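Local coordinates for proton-dependent oligopeptide transporter family protein (Xanthomonas campestris, PDB 6EI3) that probably carries short peptides across the bacterial membrane, driven by coupled proton movement, at residues 298-303 against 441-446. Numbering follows the deposited sequence.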
ATOM      1  N   LEU A 298      -4.671   7.713  10.249  1.00 29.00           N
ATOM      2  CA  LEU A 298      -3.874   8.938  10.277  1.00 28.98           C
ATOM      3  C   LEU A 298      -2.588   8.849   9.476  1.00 29.56           C
ATOM      4  O   LEU A 298      -1.980   9.879   9.186  1.00 29.73           O
ATOM      5  CB  LEU A 298      -3.611   9.343  11.738  1.00 30.41           C
ATOM      6  CG  LEU A 298      -4.841   9.833  12.490  1.00 36.14           C
ATOM      7  CD1 LEU A 298      -4.562   9.964  13.986  1.00 37.97           C
ATOM      8  CD2 LEU A 298      -5.343  11.158  11.920  1.00 39.90           C
ATOM      9  N   VAL A 299      -2.179   7.624   9.123  1.00 25.02           N
ATOM     10  CA  VAL A 299      -1.008   7.311   8.298  1.00 24.39           C
ATOM     11  C   VAL A 299      -1.386   7.284   6.800  1.00 27.51           C
ATOM     12  O   VAL A 299      -0.503   7.442   5.962  1.00 27.18           O
ATOM     13  CB  VAL A 299      -0.310   5.989   8.771  1.00 27.85           C
ATOM     14  CG1 VAL A 299       0.589   5.377   7.687  1.00 27.86           C
ATOM     15  CG2 VAL A 299       0.511   6.246  10.029  1.00 27.71           C
ATOM     16  N   THR A 300      -2.676   7.091   6.458  1.00 23.55           N
ATOM     17  CA  THR A 300      -3.119   7.026   5.037  1.00 23.70           C
ATOM     18  C   THR A 300      -2.562   8.196   4.167  1.00 27.87           C
ATOM     19  O   THR A 300      -2.148   7.897   3.057  1.00 26.82           O
ATOM     20  CB  THR A 300      -4.652   6.876   4.890  1.00 30.36           C
ATOM     21  OG1 THR A 300      -5.313   8.013   5.463  1.00 31.21           O
ATOM     22  CG2 THR A 300      -5.177   5.601   5.506  1.00 28.62           C
ATOM     23  N   PRO A 301      -2.437   9.481   4.635  1.00 26.61           N
ATOM     24  CA  PRO A 301      -1.854  10.528   3.763  1.00 26.07           C
ATOM     25  C   PRO A 301      -0.401  10.249   3.407  1.00 30.22           C
ATOM     26  O   PRO A 301       0.037  10.683   2.349  1.00 29.72           O
ATOM     27  CB  PRO A 301      -1.981  11.787   4.617  1.00 28.20           C
ATOM     28  CG  PRO A 301      -3.193  11.498   5.489  1.00 32.46           C
ATOM     29  CD  PRO A 301      -2.902  10.091   5.900  1.00 27.87           C
ATOM     30  N   PHE A 302       0.344   9.489   4.253  1.00 26.32           N
ATOM     31  CA  PHE A 302       1.719   9.134   3.893  1.00 24.72           C
ATOM     32  C   PHE A 302       1.692   8.317   2.586  1.00 27.03           C
ATOM     33  O   PHE A 302       2.522   8.539   1.708  1.00 28.08           O
ATOM     34  CB  PHE A 302       2.458   8.348   5.019  1.00 25.18           C
ATOM     35  CG  PHE A 302       3.726   7.724   4.473  1.00 25.67           C
ATOM     36  CD1 PHE A 302       4.870   8.494   4.271  1.00 27.63           C
ATOM     37  CD2 PHE A 302       3.738   6.399   4.037  1.00 25.49           C
ATOM     38  CE1 PHE A 302       6.021   7.933   3.692  1.00 27.58           C
ATOM     39  CE2 PHE A 302       4.878   5.850   3.452  1.00 27.71           C
ATOM     40  CZ  PHE A 302       6.009   6.625   3.272  1.00 25.42           C
ATOM     41  N   PHE A 303       0.768   7.357   2.477  1.00 23.77           N
ATOM     42  CA  PHE A 303       0.665   6.510   1.283  1.00 23.70           C
ATOM     43  C   PHE A 303       0.155   7.265   0.073  1.00 25.70           C
ATOM     44  O   PHE A 303       0.543   6.909  -1.039  1.00 24.96           O
ATOM     45  CB  PHE A 303      -0.146   5.242   1.560  1.00 26.17           C
ATOM     46  CG  PHE A 303       0.647   4.296   2.424  1.00 27.13           C
ATOM     47  CD1 PHE A 303       1.737   3.599   1.904  1.00 29.64           C
ATOM     48  CD2 PHE A 303       0.316   4.108   3.762  1.00 28.82           C
ATOM     49  CE1 PHE A 303       2.502   2.751   2.718  1.00 30.17           C
ATOM     50  CE2 PHE A 303       1.074   3.246   4.575  1.00 31.34           C
ATOM     51  CZ  PHE A 303       2.179   2.599   4.055  1.00 28.69           C
ATOM     52  N   THR A 441      -2.867   1.573   2.643  1.00 23.08           N
ATOM     53  CA  THR A 441      -2.406   1.919   1.289  1.00 22.37           C
ATOM     54  C   THR A 441      -3.610   2.130   0.387  1.00 25.95           C
ATOM     55  O   THR A 441      -3.614   3.107  -0.360  1.00 25.47           O
ATOM     56  CB  THR A 441      -1.523   0.809   0.717  1.00 28.22           C
ATOM     57  OG1 THR A 441      -0.328   0.770   1.480  1.00 29.88           O
ATOM     58  CG2 THR A 441      -1.166   1.041  -0.768  1.00 25.11           C
ATOM     59  N   THR A 442      -4.635   1.222   0.438  1.00 23.29           N
ATOM     60  CA  THR A 442      -5.847   1.378  -0.389  1.00 23.38           C
ATOM     61  C   THR A 442      -6.414   2.783  -0.154  1.00 28.13           C
ATOM     62  O   THR A 442      -6.622   3.515  -1.121  1.00 28.32           O
ATOM     63  CB  THR A 442      -6.905   0.277  -0.076  1.00 29.12           C
ATOM     64  OG1 THR A 442      -6.435  -0.976  -0.557  1.00 31.55           O
ATOM     65  CG2 THR A 442      -8.273   0.545  -0.724  1.00 25.30           C
ATOM     66  N   VAL A 443      -6.625   3.165   1.135  1.00 25.26           N
ATOM     67  CA  VAL A 443      -7.232   4.458   1.502  1.00 24.94           C
ATOM     68  C   VAL A 443      -6.312   5.646   1.103  1.00 29.00           C
ATOM     69  O   VAL A 443      -6.825   6.614   0.545  1.00 29.62           O
ATOM     70  CB  VAL A 443      -7.732   4.495   2.970  1.00 28.89           C
ATOM     71  CG1 VAL A 443      -8.320   5.859   3.343  1.00 28.70           C
ATOM     72  CG2 VAL A 443      -8.780   3.405   3.204  1.00 28.96           C
ATOM     73  N   GLY A 444      -4.989   5.544   1.293  1.00 24.25           N
ATOM     74  CA  GLY A 444      -4.093   6.602   0.833  1.00 24.02           C
ATOM     75  C   GLY A 444      -4.197   6.847  -0.674  1.00 28.20           C
ATOM     76  O   GLY A 444      -4.163   7.997  -1.128  1.00 27.29           O
ATOM     77  N   ASN A 445      -4.367   5.769  -1.469  1.00 23.97           N
ATOM     78  CA  ASN A 445      -4.544   5.871  -2.918  1.00 23.20           C
ATOM     79  C   ASN A 445      -5.892   6.470  -3.281  1.00 28.41           C
ATOM     80  O   ASN A 445      -5.969   7.197  -4.266  1.00 28.59           O
ATOM     81  CB  ASN A 445      -4.277   4.529  -3.629  1.00 22.20           C
ATOM     82  CG  ASN A 445      -2.803   4.265  -3.737  1.00 37.43           C
ATOM     83  OD1 ASN A 445      -2.153   4.641  -4.711  1.00 28.47           O
ATOM     84  ND2 ASN A 445      -2.219   3.733  -2.685  1.00 25.51           N
ATOM     85  N   LEU A 446      -6.932   6.257  -2.438  1.00 26.39           N
ATOM     86  CA  LEU A 446      -8.237   6.873  -2.636  1.00 26.79           C
ATOM     87  C   LEU A 446      -8.088   8.394  -2.548  1.00 32.96           C
ATOM     88  O   LEU A 446      -8.681   9.090  -3.385  1.00 31.73           O
ATOM     89  CB  LEU A 446      -9.295   6.374  -1.614  1.00 26.76           C
ATOM     90  CG  LEU A 446     -10.614   7.177  -1.507  1.00 30.86           C
ATOM     91  CD1 LEU A 446     -11.441   7.128  -2.817  1.00 29.58           C
ATOM     92  CD2 LEU A 446     -11.457   6.736  -0.282  1.00 32.31           C
TER
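Gly444 lets the two helices meet here: having no side chain, it brings its CA to 3.2 Å from the carbonyl O of Thr300 and 4.2 Å from CB of Phe303. The short axes approach to 7.2 Å and cross at -65°, and two side-chain pairs beside the glycine fill in the rest. In one, Thr300 turns its methyl to Val443, CG2 lying 3.8 Å from CB and equally near CG1. With chi1 at 62° the Thr300 hydroxyl falls between the backbone N and the carbonyl carbon, which brings OG1 to the carbonyl O of Ala297, a turn back; Trp447 NE1 bonds to the same hydroxyl. In the other, the Phe303 and Thr441 side chains cross at about a right angle. Thr441 OG1 stands 3.5 Å above one face of the Phe303 ring, offset toward the rim and closest to CD1, while Phe302 CD2 sits over the centre of the opposite face, so the ring is sandwiched. This is a buried helix-helix crossing inside the Major Facilitator Superfamily fold, joining helices 281-306 and 430-456, with helix 40-60 packed against Thr441, Thr442 and Asn445. Helix 281-306 is kinked at Pro301, whose nitrogen has no hydrogen to give; Thr300 and Pro301 also touch a bound monoacylglycerol. Asn445 folds back along its own helix, ND2 donating to Thr441 O at 2.8 Å and nearly straight (171°). ND2 approaches from above the carbonyl plane of Thr441, and the same oxygen also takes the backbone N of Asn445. Asp307 and His52 bond the amide's ND2 and OD1 respectively, which should fix its rotation. Across the crossing, the Ser304 hydroxyl bonds to Gly444 O.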